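Local coordinates for protein photoreceptor-histidine kinase BphP (Stigmatella aurantiaca DW4/3-1, PDB 6BAF) that probably senses red and far-red light through a bound biliverdin-type bilin chromophore and passes the signal on as a histidine kinase in a myxobacterium, at residues R91-I96 with L108-H113; E63-D68 with L80-R85. One frame throughout, in Å; residues are numbered along the deposited sequence.

Overall arrangement
Both interactions belong to the PAS fold and lie on the same side of the chain's centre, with centres about 11 Å apart. Interaction 1 zips strands 90-100 and 103-110 of a β hairpin; interaction 2 sets helix 59-69 against strand 80-85, an outermost strand of the sheet within this chain, next to 90-100. The two meet through that shared sheet, where Gly95 O lies 2.7 Å from Leu80 N. Their chemistry differs. Interaction 1 is partly buried and rests on backbone hydrogen bonds, with a hydrated Asp94 carboxylate beside the end of strand 103-110, whereas interaction 2 is buried and mostly apolar, leucine and valine with the flank of Asp68, without a hydrogen bond across it.

Interaction 1 (R91-I96 with L108-H113); sequences RFFDGI and LEPSSH
Asp94 and Glu109 form the hydrogen-bonded pair of this antiparallel hairpin, Asp94 N reaching Glu109 O at 2.9 Å and Glu109 N returning to Asp94 O at 3.1 Å. Beyond them Ser111 N gives a nearly straight bond (173°) to Phe92 O, arriving from above the carbonyl plane and prolonging the pairing past Pro110.

The Asp94 side chain starts with CB 4.1 Å from Glu109 O. With CG anti to the carbonyl carbon (chi1 -64°), the carboxylate swings toward Ser111: CG and OD1 come alongside its OG, OD1 at 3.5 Å, while OD2 accepts from two waters, each at 2.6 Å. One water also donates to Pro110 O, and the other accepts from Ser112 N. Replacing this acid with an alanine is likely to leave both waters without their shared acceptor and the 110-112 backbone less firmly tied to the strand.

On the other face, Phe93 sets CD1 against Leu108 CB and Pro110 N and packs on Val40 and Leu41. Glu109 OE2 is salt-bridged to Arg287 of helix 284-300; Asp94 and Ile96 touch its Tyr284. Backbone bonds thus fix the hairpin, water and charge serve the Asp94 side, and apolar packing the Phe93 side.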
loop_
_atom_site.group_PDB
_atom_site.type_symbol
_atom_site.label_atom_id
_atom_site.label_comp_id
_atom_site.label_asym_id
_atom_site.label_seq_id
_atom_site.Cartn_x
_atom_site.Cartn_y
_atom_site.Cartn_z
ATOM N N ARG A 91 -2.371 1.371 -27.659
ATOM C CA ARG A 91 -3.142 0.582 -26.713
ATOM C C ARG A 91 -2.348 0.505 -25.410
ATOM O O ARG A 91 -1.110 0.475 -25.420
ATOM C CB ARG A 91 -3.431 -0.804 -27.267
ATOM C CG ARG A 91 -4.456 -0.867 -28.391
ATOM C CD ARG A 91 -4.010 -1.950 -29.310
ATOM N NE ARG A 91 -5.042 -2.877 -29.768
ATOM C CZ ARG A 91 -5.471 -2.958 -31.025
ATOM N NH1 ARG A 91 -4.968 -2.144 -31.959
ATOM N NH2 ARG A 91 -6.387 -3.868 -31.347
ATOM N N PHE A 92 -3.048 0.526 -24.289
ATOM C CA PHE A 92 -2.398 0.653 -22.995
ATOM C C PHE A 92 -2.573 -0.641 -22.215
ATOM O O PHE A 92 -3.653 -1.245 -22.230
ATOM C CB PHE A 92 -2.952 1.858 -22.233
ATOM C CG PHE A 92 -2.605 3.164 -22.881
ATOM C CD1 PHE A 92 -3.272 3.583 -24.030
ATOM C CD2 PHE A 92 -1.586 3.966 -22.360
ATOM C CE1 PHE A 92 -2.930 4.774 -24.655
ATOM C CE2 PHE A 92 -1.245 5.166 -22.971
ATOM C CZ PHE A 92 -1.919 5.572 -24.126
ATOM N N PHE A 93 -1.490 -1.079 -21.566
ATOM C CA PHE A 93 -1.465 -2.369 -20.898
ATOM C C PHE A 93 -0.675 -2.232 -19.615
ATOM O O PHE A 93 0.274 -1.451 -19.545
ATOM C CB PHE A 93 -0.799 -3.465 -21.775
ATOM C CG PHE A 93 -1.518 -3.740 -23.060
ATOM C CD1 PHE A 93 -2.550 -4.663 -23.102
ATOM C CD2 PHE A 93 -1.162 -3.071 -24.220
ATOM C CE1 PHE A 93 -3.234 -4.913 -24.285
ATOM C CE2 PHE A 93 -1.825 -3.312 -25.418
ATOM C CZ PHE A 93 -2.861 -4.235 -25.458
ATOM N N ASP A 94 -1.047 -3.020 -18.613
ATOM C CA ASP A 94 -0.147 -3.329 -17.502
ATOM C C ASP A 94 0.638 -4.579 -17.859
ATOM O O ASP A 94 0.056 -5.622 -18.172
ATOM C CB ASP A 94 -0.904 -3.554 -16.194
ATOM C CG ASP A 94 -1.646 -2.295 -15.724
ATOM O OD1 ASP A 94 -1.018 -1.200 -15.701
ATOM O OD2 ASP A 94 -2.850 -2.422 -15.403
ATOM N N GLY A 95 1.965 -4.463 -17.821
ATOM C CA GLY A 95 2.838 -5.594 -18.004
ATOM C C GLY A 95 3.208 -6.133 -16.639
ATOM O O GLY A 95 3.571 -5.381 -15.728
ATOM N N ILE A 96 3.087 -7.437 -16.499
ATOM C CA ILE A 96 3.639 -8.155 -15.379
ATOM C C ILE A 96 4.685 -9.101 -15.957
ATOM O O ILE A 96 4.341 -10.025 -16.711
ATOM C CB ILE A 96 2.545 -8.908 -14.624
ATOM C CG1 ILE A 96 1.446 -7.918 -14.231
ATOM C CG2 ILE A 96 3.136 -9.638 -13.459
ATOM C CD1 ILE A 96 0.115 -8.588 -14.061
ATOM N N LEU A 108 0.515 -9.249 -20.530
ATOM C CA LEU A 108 -0.076 -7.951 -20.844
ATOM C C LEU A 108 -1.575 -8.039 -20.616
ATOM O O LEU A 108 -2.243 -8.903 -21.197
ATOM C CB LEU A 108 0.191 -7.535 -22.286
ATOM C CG LEU A 108 1.654 -7.412 -22.696
ATOM C CD1 LEU A 108 1.767 -7.058 -24.179
ATOM C CD2 LEU A 108 2.408 -6.409 -21.841
ATOM N N GLU A 109 -2.094 -7.163 -19.748
ATOM C CA GLU A 109 -3.524 -7.035 -19.492
ATOM C C GLU A 109 -3.967 -5.602 -19.765
ATOM O O GLU A 109 -3.255 -4.649 -19.405
ATOM C CB GLU A 109 -3.856 -7.422 -18.062
ATOM C CG GLU A 109 -3.853 -8.954 -17.820
ATOM C CD GLU A 109 -3.968 -9.329 -16.307
ATOM O OE1 GLU A 109 -4.464 -10.437 -15.989
ATOM O OE2 GLU A 109 -3.542 -8.516 -15.432
ATOM N N PRO A 110 -5.078 -5.414 -20.470
ATOM C CA PRO A 110 -5.502 -4.046 -20.813
ATOM C C PRO A 110 -5.568 -3.177 -19.562
ATOM O O PRO A 110 -6.003 -3.623 -18.487
ATOM C CB PRO A 110 -6.880 -4.251 -21.443
ATOM C CG PRO A 110 -6.861 -5.655 -21.965
ATOM C CD PRO A 110 -5.932 -6.449 -21.074
ATOM N N SER A 111 -5.036 -1.959 -19.676
ATOM C CA SER A 111 -5.032 -1.040 -18.548
ATOM C C SER A 111 -6.462 -0.657 -18.184
ATOM O O SER A 111 -7.337 -0.540 -19.049
ATOM C CB SER A 111 -4.210 0.211 -18.875
ATOM O OG SER A 111 -2.854 0.065 -18.460
ATOM N N SER A 112 -6.688 -0.461 -16.881
ATOM C CA SER A 112 -8.029 -0.248 -16.341
ATOM C C SER A 112 -8.675 1.023 -16.888
ATOM O O SER A 112 -8.002 2.012 -17.210
ATOM C CB SER A 112 -7.978 -0.157 -14.813
ATOM O OG SER A 112 -7.223 0.977 -14.407
ATOM N N HIS A 113 -10.010 0.984 -16.975
ATOM C CA HIS A 113 -10.809 2.179 -17.226
ATOM C C HIS A 113 -10.406 3.301 -16.266
ATOM O O HIS A 113 -9.904 3.049 -15.162
ATOM C CB HIS A 113 -12.302 1.846 -17.072
ATOM C CG HIS A 113 -12.632 1.102 -15.805
ATOM N ND1 HIS A 113 -13.121 -0.190 -15.803
ATOM C CD2 HIS A 113 -12.537 1.467 -14.501
ATOM C CE1 HIS A 113 -13.315 -0.585 -14.556
ATOM N NE2 HIS A 113 -12.968 0.401 -13.746
HETATM O O HOH W 1 -4.568 -4.299 -15.677
HETATM O O HOH W 2 -4.532 -0.598 -14.716
#

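Interaction 2 (E63-D68 with L80-R85); sequences EPLEAD and LKVVWR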
loop_
_atom_site.group_PDB
_atom_site.type_symbol
_atom_site.label_atom_id
_atom_site.label_comp_id
_atom_site.label_asym_id
_atom_site.label_seq_id
_atom_site.Cartn_x
_atom_site.Cartn_y
_atom_site.Cartn_z
ATOM N N GLU A 63 12.448 3.056 -24.163
ATOM C CA GLU A 63 13.672 2.980 -23.369
ATOM C C GLU A 63 13.439 2.605 -21.906
ATOM O O GLU A 63 14.151 1.716 -21.406
ATOM C CB GLU A 63 14.417 4.313 -23.479
ATOM C CG GLU A 63 15.733 4.343 -22.722
ATOM C CD GLU A 63 15.976 5.699 -22.032
ATOM O OE1 GLU A 63 16.664 6.570 -22.646
ATOM O OE2 GLU A 63 15.490 5.888 -20.869
ATOM N N PRO A 64 12.507 3.230 -21.165
ATOM C CA PRO A 64 12.312 2.809 -19.766
ATOM C C PRO A 64 11.778 1.394 -19.649
ATOM O O PRO A 64 12.170 0.656 -18.735
ATOM C CB PRO A 64 11.305 3.833 -19.226
ATOM C CG PRO A 64 11.326 4.945 -20.180
ATOM C CD PRO A 64 11.620 4.354 -21.506
ATOM N N LEU A 65 10.889 0.993 -20.562
ATOM C CA LEU A 65 10.353 -0.365 -20.529
ATOM C C LEU A 65 11.458 -1.396 -20.755
ATOM O O LEU A 65 11.559 -2.383 -20.019
ATOM C CB LEU A 65 9.248 -0.501 -21.570
ATOM C CG LEU A 65 8.734 -1.920 -21.787
ATOM C CD1 LEU A 65 8.123 -2.492 -20.498
ATOM C CD2 LEU A 65 7.718 -1.892 -22.914
ATOM N N GLU A 66 12.311 -1.174 -21.759
ATOM C CA GLU A 66 13.415 -2.097 -22.004
ATOM C C GLU A 66 14.373 -2.130 -20.828
ATOM O O GLU A 66 14.866 -3.204 -20.445
ATOM C CB GLU A 66 14.160 -1.707 -23.286
ATOM C CG GLU A 66 13.346 -1.953 -24.524
ATOM C CD GLU A 66 14.010 -1.414 -25.776
ATOM O OE1 GLU A 66 14.965 -0.593 -25.667
ATOM O OE2 GLU A 66 13.569 -1.818 -26.877
ATOM N N ALA A 67 14.663 -0.959 -20.250
ATOM C CA ALA A 67 15.509 -0.893 -19.055
ATOM C C ALA A 67 14.940 -1.726 -17.914
ATOM O O ALA A 67 15.687 -2.450 -17.230
ATOM C CB ALA A 67 15.682 0.562 -18.621
ATOM N N ASP A 68 13.616 -1.650 -17.689
ATOM C CA ASP A 68 12.989 -2.448 -16.625
ATOM C C ASP A 68 13.071 -3.950 -16.918
ATOM O O ASP A 68 13.380 -4.749 -16.029
ATOM C CB ASP A 68 11.522 -2.048 -16.443
ATOM C CG ASP A 68 11.348 -0.609 -15.919
ATOM O OD1 ASP A 68 12.331 -0.029 -15.368
ATOM O OD2 ASP A 68 10.210 -0.072 -16.058
ATOM N N LEU A 80 4.633 -2.914 -15.227
ATOM C CA LEU A 80 5.316 -2.107 -16.217
ATOM C C LEU A 80 4.266 -1.390 -17.036
ATOM O O LEU A 80 3.228 -1.956 -17.352
ATOM C CB LEU A 80 6.190 -2.984 -17.118
ATOM C CG LEU A 80 7.069 -3.952 -16.330
ATOM C CD1 LEU A 80 7.764 -4.923 -17.298
ATOM C CD2 LEU A 80 8.084 -3.202 -15.448
ATOM N N LYS A 81 4.528 -0.137 -17.375
ATOM C CA LYS A 81 3.647 0.554 -18.299
ATOM C C LYS A 81 4.045 0.152 -19.714
ATOM O O LYS A 81 5.188 0.358 -20.129
ATOM C CB LYS A 81 3.739 2.065 -18.111
ATOM C CG LYS A 81 2.876 2.808 -19.124
ATOM C CD LYS A 81 2.809 4.327 -18.875
ATOM C CE LYS A 81 4.192 4.911 -18.560
ATOM N NZ LYS A 81 4.931 5.276 -19.803
ATOM N N VAL A 82 3.124 -0.455 -20.443
ATOM C CA VAL A 82 3.383 -0.894 -21.799
ATOM C C VAL A 82 2.380 -0.186 -22.681
ATOM O O VAL A 82 1.169 -0.333 -22.481
ATOM C CB VAL A 82 3.263 -2.421 -21.945
ATOM C CG1 VAL A 82 3.340 -2.802 -23.421
ATOM C CG2 VAL A 82 4.338 -3.138 -21.089
ATOM N N VAL A 83 2.871 0.577 -23.651
ATOM C CA VAL A 83 2.012 1.264 -24.608
ATOM C C VAL A 83 2.309 0.675 -25.981
ATOM O O VAL A 83 3.401 0.869 -26.525
ATOM C CB VAL A 83 2.232 2.781 -24.583
ATOM C CG1 VAL A 83 1.349 3.471 -25.618
ATOM C CG2 VAL A 83 1.985 3.323 -23.144
ATOM N N TRP A 84 1.351 -0.049 -26.534
ATOM C CA TRP A 84 1.528 -0.741 -27.807
ATOM C C TRP A 84 1.061 0.117 -28.973
ATOM O O TRP A 84 -0.146 0.271 -29.184
ATOM C CB TRP A 84 0.763 -2.057 -27.802
ATOM C CG TRP A 84 1.688 -3.138 -27.593
ATOM C CD1 TRP A 84 2.302 -3.465 -26.417
ATOM C CD2 TRP A 84 2.139 -4.074 -28.536
ATOM N NE1 TRP A 84 3.127 -4.546 -26.578
ATOM C CE2 TRP A 84 3.039 -4.955 -27.860
ATOM C CE3 TRP A 84 1.868 -4.281 -29.864
ATOM C CZ2 TRP A 84 3.668 -6.009 -28.472
ATOM C CZ3 TRP A 84 2.497 -5.329 -30.464
ATOM C CH2 TRP A 84 3.390 -6.184 -29.765
ATOM N N ARG A 85 2.011 0.608 -29.768
ATOM C CA ARG A 85 1.713 1.360 -30.988
ATOM C C ARG A 85 1.641 0.387 -32.156
ATOM O O ARG A 85 2.666 -0.119 -32.617
ATOM C CB ARG A 85 2.776 2.427 -31.246
ATOM C CG ARG A 85 2.414 3.422 -32.366
ATOM C CD ARG A 85 3.137 4.725 -32.164
ATOM N NE ARG A 85 2.359 5.558 -31.251
ATOM C CZ ARG A 85 2.698 6.788 -30.858
ATOM N NH1 ARG A 85 3.843 7.339 -31.272
ATOM N NH2 ARG A 85 1.905 7.452 -30.014
#
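This is an apolar helix-on-sheet contact inside the PAS fold, in which helix 59-69 lies against strand 80-85 at the edge of the antiparallel sheet. The short axes approach to 8.8 Å and their directions differ by 133°, so the helix runs askew to the strand and touches it mainly near Leu80 and Val82.

Leu65 is the central side chain. Its CG stands anti to the backbone N (chi1 172°), which carries the isopropyl end toward the strand. There CD1 touches two neighbours, 3.9 Å from Leu80 CB and equally far from Val82 CG2. CD2 meets the same Val82 methyl at 4.0 Å, so both branches of the leucine bear on CG2. The Leu65 and Leu80 side chains cross at about a right angle, and CD1 of one lies 4.0 Å from CD1 of the other.

One turn along the helix, Asp68 runs past Leu80 in the opposite direction. Leu80 CD2 lies 3.8 Å from Asp68 CB and just as close to OD2, so the methyl touches the aliphatic root of the acid as well as one carboxylate oxygen.

The apolar layer continues around them: Leu65 also rests on Ile57, Leu80 on Leu69 and Ala97, and Val82 on Leu108 of strand 103-110. Along the strand's edge facing strand 90-100, the backbones of Leu80 and Val82 are hydrogen-bonded to Gly95 and Phe93.

No hydrogen bond joins 63-68 to 80-85, so the fit rests on van der Waals packing of Leu65, Leu80 and Val82 and on Asp68 against Leu80 CD2. The strand backbone is held by strand 90-100 and, at Val83 and Arg85, by Glu58 and Phe56, while the leucine and valine methyls join the helix to the hydrophobic core of the domain.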